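P1 (Rice yellow mottle virus, PDB 6TY2) suppresses RNA silencing and contributes to viral spread, with this C-terminal part forming one of its two zinc fingers. Local coordinates at residues 17-22 and 27-32; 37-42 and 46-51. One frame throughout, in Å; residues are numbered along the deposited sequence.

Overall arrangement
Helix 3-24 is part of contact 1 and only a neighbour of contact 2. In contact 1 its C-terminal turns themselves meet the loop that follows, whereas contact 2 joins two later loop segments and reaches the helix through zinc-bound His8 and the salt bridge of Asp40 to Arg11. Their centres lie about 21 Å apart, on opposite sides of the chain's centre, with nearest atoms about 6 Å apart. Both are surface contacts, yet contact 2 has two buried cysteines while contact 1 has no buried residue. Contact 1 relies on an asparagine amide and backbone hydrogen bonds; contact 2 combines metal coordination with a short backbone bridge in a chain without regular strands.

Contact 1 (17-22 and 27-32); sequences ACNARA and RPASLV
Asn19, on the last turns of helix 3-24, grips the backbone of Leu31 with both ends of its amide. Its OD1 accepts a hydrogen bond of 2.9 Å from Leu31 N, which arrives in the carbonyl plane on a lone pair, while its ND2 donates to Leu31 O at 3.0 Å. This second bond is nearly straight at the hydrogen (173°), and the acceptor lies almost in the amide plane, although ND2 itself sits above the carbonyl plane of Leu31. The two bonds together hold the amide in its rotation and the backbone of Leu31 against the helix. A further bond closes the chain reversal at the helix end: Arg27 N donates to Ala22 O over 2.8 Å. The guanidinium of Arg27 is engaged elsewhere, in a salt bridge from NH2 to Glu25.

Packing fills in around these bonds. The methyl of Ala29, at the centre of an inverse gamma turn, lies 3.7 Å from Asn19 CG, and Ala22 CB rests 3.9 Å from Pro28 O. Leu31 has CG anti to its own carbonyl carbon (chi1 -64°), which carries the side chain back to the helix, where CD1 meets Cys18 CB at a tight 3.4 Å and the leucine also touches Ile15. Beyond it, Val32 N donates a hydrogen bond to Asn55 OD1, near the C-terminus. Because a neutral amide satisfies both the N-H and the C=O of one loop residue, the returning chain is held along the helix without charge pairing between the two segments.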
ATOM      1  N   ALA A  17      -8.777  14.261   1.682  1.00 19.01           N
ATOM      2  CA  ALA A  17      -8.070  15.102   2.639  1.00 20.75           C
ATOM      3  C   ALA A  17      -6.613  15.234   2.260  1.00 20.05           C
ATOM      4  O   ALA A  17      -6.054  16.324   2.327  1.00 21.42           O
ATOM      5  CB  ALA A  17      -8.205  14.536   4.049  1.00 24.93           C
ATOM      6  N   CYS A  18      -6.000  14.114   1.876  1.00 17.80           N
ATOM      7  CA  CYS A  18      -4.608  14.098   1.453  1.00 21.27           C
ATOM      8  C   CYS A  18      -4.383  14.882   0.181  1.00 17.58           C
ATOM      9  O   CYS A  18      -3.405  15.617   0.080  1.00 23.82           O
ATOM     10  CB  CYS A  18      -4.123  12.656   1.253  1.00 21.88           C
ATOM     11  SG  CYS A  18      -3.900  11.728   2.777  1.00 34.39           S
ATOM     12  N   ASN A  19      -5.259  14.707  -0.803  1.00 13.36           N
ATOM     13  CA  ASN A  19      -5.127  15.442  -2.058  1.00 16.98           C
ATOM     14  C   ASN A  19      -5.130  16.949  -1.831  1.00 19.94           C
ATOM     15  O   ASN A  19      -4.325  17.670  -2.418  1.00 19.52           O
ATOM     16  CB  ASN A  19      -6.241  15.069  -3.040  1.00 18.02           C
ATOM     17  CG  ASN A  19      -5.885  13.857  -3.895  1.00 24.17           C
ATOM     18  OD1 ASN A  19      -4.711  13.513  -4.045  1.00 20.46           O
ATOM     19  ND2 ASN A  19      -6.901  13.211  -4.464  1.00 19.97           N
ATOM     20  N   ALA A  20      -6.022  17.412  -0.957  1.00 19.82           N
ATOM     21  CA  ALA A  20      -6.172  18.841  -0.674  1.00 22.62           C
ATOM     22  C   ALA A  20      -4.986  19.376   0.100  1.00 19.29           C
ATOM     23  O   ALA A  20      -4.542  20.487  -0.140  1.00 24.30           O
ATOM     24  CB  ALA A  20      -7.464  19.101   0.097  1.00 19.41           C
ATOM     25  N   ARG A  21      -4.472  18.582   1.026  1.00 22.10           N
ATOM     26  CA  ARG A  21      -3.268  18.972   1.740  1.00 22.18           C
ATOM     27  C   ARG A  21      -2.147  19.152   0.742  1.00 25.53           C
ATOM     28  O   ARG A  21      -1.456  20.178   0.742  1.00 29.27           O
ATOM     29  CB  ARG A  21      -2.888  17.933   2.794  1.00 24.97           C
ATOM     30  CG  ARG A  21      -1.697  18.340   3.672  1.00 31.74           C
ATOM     31  CD  ARG A  21      -1.272  17.218   4.627  1.00 34.54           C
ATOM     32  NE  ARG A  21      -2.426  16.589   5.260  1.00 42.45           N
ATOM     33  CZ  ARG A  21      -2.953  16.986   6.414  1.00 44.57           C
ATOM     34  NH1 ARG A  21      -2.412  18.008   7.078  1.00 46.15           N
ATOM     35  NH2 ARG A  21      -4.015  16.361   6.906  1.00 40.15           N
ATOM     36  N   ALA A  22      -1.987  18.160  -0.131  1.00 22.72           N
ATOM     37  CA  ALA A  22      -0.961  18.188  -1.160  1.00 23.20           C
ATOM     38  C   ALA A  22      -1.063  19.427  -2.054  1.00 23.08           C
ATOM     39  O   ALA A  22      -0.061  20.089  -2.316  1.00 22.61           O
ATOM     40  CB  ALA A  22      -1.033  16.907  -2.019  1.00 20.17           C
ATOM     41  N   ARG A  27       1.836  20.579  -4.262  1.00 25.57           N
ATOM     42  CA  ARG A  27       2.103  19.319  -4.944  1.00 26.70           C
ATOM     43  C   ARG A  27       0.830  18.797  -5.606  1.00 30.19           C
ATOM     44  O   ARG A  27      -0.274  19.039  -5.118  1.00 25.73           O
ATOM     45  CB  ARG A  27       2.684  18.303  -3.962  1.00 29.10           C
ATOM     46  CG  ARG A  27       3.992  18.776  -3.358  1.00 28.61           C
ATOM     47  CD  ARG A  27       4.640  17.740  -2.465  1.00 27.81           C
ATOM     48  NE  ARG A  27       3.846  17.444  -1.281  1.00 34.79           N
ATOM     49  CZ  ARG A  27       3.912  18.131  -0.146  1.00 39.38           C
ATOM     50  NH1 ARG A  27       4.735  19.170  -0.038  1.00 37.90           N
ATOM     51  NH2 ARG A  27       3.150  17.780   0.879  1.00 36.77           N
ATOM     52  N   PRO A  28       0.973  18.098  -6.743  1.00 34.90           N
ATOM     53  CA  PRO A  28      -0.224  17.666  -7.480  1.00 34.82           C
ATOM     54  C   PRO A  28      -1.135  16.744  -6.666  1.00 30.08           C
ATOM     55  O   PRO A  28      -0.657  16.024  -5.790  1.00 34.67           O
ATOM     56  CB  PRO A  28       0.360  16.927  -8.690  1.00 36.91           C
ATOM     57  CG  PRO A  28       1.742  17.474  -8.837  1.00 34.79           C
ATOM     58  CD  PRO A  28       2.217  17.739  -7.446  1.00 34.45           C
ATOM     59  N   ALA A  29      -2.436  16.794  -6.931  1.00 27.96           N
ATOM     60  CA  ALA A  29      -3.374  15.876  -6.292  1.00 29.18           C
ATOM     61  C   ALA A  29      -3.309  14.510  -6.966  1.00 30.98           C
ATOM     62  O   ALA A  29      -4.087  14.228  -7.871  1.00 34.67           O
ATOM     63  CB  ALA A  29      -4.789  16.427  -6.351  1.00 23.52           C
ATOM     64  N   SER A  30      -2.399  13.657  -6.504  1.00 29.40           N
ATOM     65  CA  SER A  30      -2.114  12.389  -7.171  1.00 31.40           C
ATOM     66  C   SER A  30      -3.000  11.198  -6.768  1.00 30.81           C
ATOM     67  O   SER A  30      -3.064  10.205  -7.490  1.00 30.99           O
ATOM     68  CB  SER A  30      -0.642  12.020  -6.940  1.00 36.24           C
ATOM     69  OG  SER A  30      -0.271  12.223  -5.583  1.00 36.70           O
ATOM     70  N   LEU A  31      -3.684  11.280  -5.633  1.00 24.25           N
ATOM     71  CA  LEU A  31      -4.451  10.131  -5.162  1.00 25.46           C
ATOM     72  C   LEU A  31      -5.766   9.969  -5.951  1.00 26.32           C
ATOM     73  O   LEU A  31      -6.374  10.938  -6.416  1.00 20.80           O
ATOM     74  CB  LEU A  31      -4.712  10.244  -3.651  1.00 22.38           C
ATOM     75  CG  LEU A  31      -3.455  10.196  -2.767  1.00 27.46           C
ATOM     76  CD1 LEU A  31      -3.777  10.432  -1.302  1.00 24.59           C
ATOM     77  CD2 LEU A  31      -2.733   8.870  -2.926  1.00 25.35           C
ATOM     78  N   VAL A  32      -6.182   8.724  -6.125  1.00 19.99           N
ATOM     79  CA  VAL A  32      -7.320   8.428  -6.983  1.00 21.74           C
ATOM     80  C   VAL A  32      -8.351   7.709  -6.151  1.00 20.18           C
ATOM     81  O   VAL A  32      -8.006   6.958  -5.241  1.00 19.44           O
ATOM     82  CB  VAL A  32      -6.892   7.589  -8.209  1.00 25.77           C
ATOM     83  CG1 VAL A  32      -6.214   6.361  -7.765  1.00 26.93           C
ATOM     84  CG2 VAL A  32      -8.065   7.239  -9.100  1.00 25.55           C
TER

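Contact 2 (37-42 and 46-51); sequences DACDIP and GRCRFV. With ZN (zinc ion), chain C.
Cys39 and Cys48 come together beside the zinc ion, each binding it through SG at 2.3 Å, with Cys39 CB and Cys48 CB 3.6 Å apart. The two thiolates approach by different torsions: Cys39 SG is anti to the backbone N (chi1 168°), Cys48 SG anti to the carbonyl carbon. Ile41 N also donates a hydrogen bond to Cys39 SG, which probably tempers its negative charge. Next to the metal-binding cysteines the backbones are joined, Cys39 N donating to Arg49 O (2.9 Å) and Cys39 O accepting from Val51 N (2.8 Å), a single bridge of the parallel hydrogen-bonding pattern between Cys39 and Phe50, although the touching parts run 79° apart. With His8 from helix 3-24 and His44 from between the two segments, the cysteines complete the four-ligand site of this zinc finger. On one flank, Asp40 C lies at the edge of the Phe50 ring, and Pro42 CG meets its CZ at 3.8 Å; Pro42 also packs on Ser30 of the second subunit. The other flank is looser and more exposed: Ala38 CB only grazes Val51 CG2 at 4.1 Å, and the extended Arg49 chain passes Asp37 O, with CD 3.5 Å from that oxygen.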
ATOM      1  N   ASP A  37     -14.841  -1.265  -8.927  1.00 18.33           N
ATOM      2  CA  ASP A  37     -14.182  -1.623 -10.176  1.00 18.68           C
ATOM      3  C   ASP A  37     -12.701  -1.218 -10.254  1.00 22.47           C
ATOM      4  O   ASP A  37     -12.035  -1.500 -11.248  1.00 22.01           O
ATOM      5  CB  ASP A  37     -14.969  -1.028 -11.339  1.00 24.13           C
ATOM      6  CG  ASP A  37     -16.418  -1.499 -11.346  1.00 26.59           C
ATOM      7  OD1 ASP A  37     -16.667  -2.734 -11.288  1.00 22.73           O
ATOM      8  OD2 ASP A  37     -17.301  -0.623 -11.378  1.00 25.45           O
ATOM      9  N   ALA A  38     -12.194  -0.582  -9.201  1.00 18.21           N
ATOM     10  CA  ALA A  38     -10.759  -0.364  -9.047  1.00 21.99           C
ATOM     11  C   ALA A  38     -10.500   0.002  -7.599  1.00 19.45           C
ATOM     12  O   ALA A  38     -10.767   1.122  -7.178  1.00 18.16           O
ATOM     13  CB  ALA A  38     -10.246   0.728  -9.995  1.00 18.56           C
ATOM     14  N   CYS A  39      -9.968  -0.956  -6.849  1.00 18.61           N
ATOM     15  CA  CYS A  39      -9.859  -0.857  -5.397  1.00 17.45           C
ATOM     16  C   CYS A  39      -8.503  -1.363  -4.891  1.00 18.07           C
ATOM     17  O   CYS A  39      -7.991  -2.354  -5.400  1.00 18.06           O
ATOM     18  CB  CYS A  39     -11.007  -1.651  -4.780  1.00 17.74           C
ATOM     19  SG  CYS A  39     -10.934  -1.960  -3.055  1.00 18.53           S
ATOM     20  N   ASP A  40      -7.908  -0.700  -3.907  1.00 17.45           N
ATOM     21  CA  ASP A  40      -6.578  -1.130  -3.477  1.00 18.33           C
ATOM     22  C   ASP A  40      -6.581  -1.682  -2.054  1.00 19.95           C
ATOM     23  O   ASP A  40      -5.550  -1.722  -1.399  1.00 22.65           O
ATOM     24  CB  ASP A  40      -5.556   0.010  -3.613  1.00 18.38           C
ATOM     25  CG  ASP A  40      -5.908   1.244  -2.791  1.00 22.59           C
ATOM     26  OD1 ASP A  40      -6.942   1.231  -2.106  1.00 21.51           O
ATOM     27  OD2 ASP A  40      -5.140   2.239  -2.824  1.00 23.78           O
ATOM     28  N   ILE A  41      -7.741  -2.124  -1.590  1.00 16.32           N
ATOM     29  CA  ILE A  41      -7.851  -2.771  -0.281  1.00 16.75           C
ATOM     30  C   ILE A  41      -7.774  -4.285  -0.455  1.00 21.32           C
ATOM     31  O   ILE A  41      -8.704  -4.895  -0.956  1.00 19.53           O
ATOM     32  CB  ILE A  41      -9.159  -2.393   0.417  1.00 19.03           C
ATOM     33  CG1 ILE A  41      -9.345  -0.874   0.413  1.00 20.13           C
ATOM     34  CG2 ILE A  41      -9.196  -2.954   1.832  1.00 19.92           C
ATOM     35  CD1 ILE A  41     -10.675  -0.432   1.003  1.00 21.85           C
ATOM     36  N   PRO A  42      -6.646  -4.896  -0.069  1.00 20.08           N
ATOM     37  CA  PRO A  42      -6.425  -6.320  -0.347  1.00 22.45           C
ATOM     38  C   PRO A  42      -7.535  -7.210   0.174  1.00 22.32           C
ATOM     39  O   PRO A  42      -7.886  -8.190  -0.477  1.00 22.89           O
ATOM     40  CB  PRO A  42      -5.110  -6.618   0.376  1.00 26.12           C
ATOM     41  CG  PRO A  42      -4.421  -5.299   0.436  1.00 22.05           C
ATOM     42  CD  PRO A  42      -5.517  -4.298   0.656  1.00 21.00           C
ATOM     43  N   GLY A  46     -11.352  -9.771  -5.026  1.00 20.22           N
ATOM     44  CA  GLY A  46     -12.372 -10.692  -5.491  1.00 21.34           C
ATOM     45  C   GLY A  46     -13.715 -10.014  -5.620  1.00 21.54           C
ATOM     46  O   GLY A  46     -14.306  -9.944  -6.704  1.00 22.09           O
ATOM     47  N   ARG A  47     -14.217  -9.519  -4.499  1.00 19.47           N
ATOM     48  CA  ARG A  47     -15.442  -8.777  -4.529  1.00 19.85           C
ATOM     49  C   ARG A  47     -15.174  -7.444  -5.218  1.00 21.83           C
ATOM     50  O   ARG A  47     -15.996  -6.971  -5.979  1.00 22.73           O
ATOM     51  CB  ARG A  47     -15.990  -8.600  -3.117  1.00 19.11           C
ATOM     52  CG  ARG A  47     -16.367  -9.918  -2.467  1.00 23.99           C
ATOM     53  CD  ARG A  47     -16.761  -9.718  -1.014  1.00 26.29           C
ATOM     54  NE  ARG A  47     -15.598  -9.353  -0.219  1.00 29.70           N
ATOM     55  CZ  ARG A  47     -15.641  -9.076   1.075  1.00 27.31           C
ATOM     56  NH1 ARG A  47     -16.794  -9.120   1.718  1.00 34.50           N
ATOM     57  NH2 ARG A  47     -14.530  -8.757   1.720  1.00 27.90           N
ATOM     58  N   CYS A  48     -14.007  -6.858  -4.971  1.00 21.35           N
ATOM     59  CA  CYS A  48     -13.557  -5.688  -5.731  1.00 17.62           C
ATOM     60  C   CYS A  48     -12.438  -6.051  -6.714  1.00 18.30           C
ATOM     61  O   CYS A  48     -11.745  -7.044  -6.533  1.00 18.03           O
ATOM     62  CB  CYS A  48     -13.072  -4.583  -4.785  1.00 14.15           C
ATOM     63  SG  CYS A  48     -14.401  -3.897  -3.801  1.00 18.86           S
ATOM     64  N   ARG A  49     -12.268  -5.246  -7.759  1.00 19.16           N
ATOM     65  CA  ARG A  49     -11.120  -5.426  -8.637  1.00 20.51           C
ATOM     66  C   ARG A  49      -9.896  -4.879  -7.942  1.00 19.53           C
ATOM     67  O   ARG A  49      -9.788  -3.678  -7.730  1.00 18.63           O
ATOM     68  CB  ARG A  49     -11.316  -4.723  -9.968  1.00 18.73           C
ATOM     69  CG  ARG A  49     -10.199  -4.999 -10.960  1.00 24.82           C
ATOM     70  CD  ARG A  49     -10.543  -4.439 -12.320  1.00 22.57           C
ATOM     71  NE  ARG A  49      -9.524  -4.766 -13.307  1.00 23.23           N
ATOM     72  CZ  ARG A  49      -9.637  -4.507 -14.605  1.00 23.80           C
ATOM     73  NH1 ARG A  49     -10.730  -3.918 -15.074  1.00 21.80           N
ATOM     74  NH2 ARG A  49      -8.656  -4.839 -15.431  1.00 31.48           N
ATOM     75  N   PHE A  50      -8.971  -5.758  -7.590  1.00 15.79           N
ATOM     76  CA  PHE A  50      -7.824  -5.348  -6.803  1.00 14.64           C
ATOM     77  C   PHE A  50      -6.761  -4.752  -7.708  1.00 19.49           C
ATOM     78  O   PHE A  50      -6.207  -5.414  -8.585  1.00 20.15           O
ATOM     79  CB  PHE A  50      -7.276  -6.529  -6.004  1.00 22.40           C
ATOM     80  CG  PHE A  50      -6.150  -6.177  -5.079  1.00 17.72           C
ATOM     81  CD1 PHE A  50      -6.240  -5.090  -4.235  1.00 21.15           C
ATOM     82  CD2 PHE A  50      -5.008  -6.955  -5.040  1.00 22.00           C
ATOM     83  CE1 PHE A  50      -5.207  -4.769  -3.381  1.00 21.67           C
ATOM     84  CE2 PHE A  50      -3.970  -6.648  -4.188  1.00 23.19           C
ATOM     85  CZ  PHE A  50      -4.068  -5.553  -3.358  1.00 20.25           C
ATOM     86  N   VAL A  51      -6.506  -3.473  -7.481  1.00 18.06           N
ATOM     87  CA  VAL A  51      -5.541  -2.697  -8.223  1.00 20.46           C
ATOM     88  C   VAL A  51      -4.551  -2.201  -7.195  1.00 22.01           C
ATOM     89  O   VAL A  51      -4.755  -1.153  -6.581  1.00 16.52           O
ATOM     90  CB  VAL A  51      -6.213  -1.538  -8.965  1.00 21.65           C
ATOM     91  CG1 VAL A  51      -5.174  -0.689  -9.703  1.00 22.38           C
ATOM     92  CG2 VAL A  51      -7.256  -2.102  -9.916  1.00 19.93           C
TER
HETATM   93 ZN    ZN C 101     -13.099  -2.519  -2.507  1.00 21.45          ZN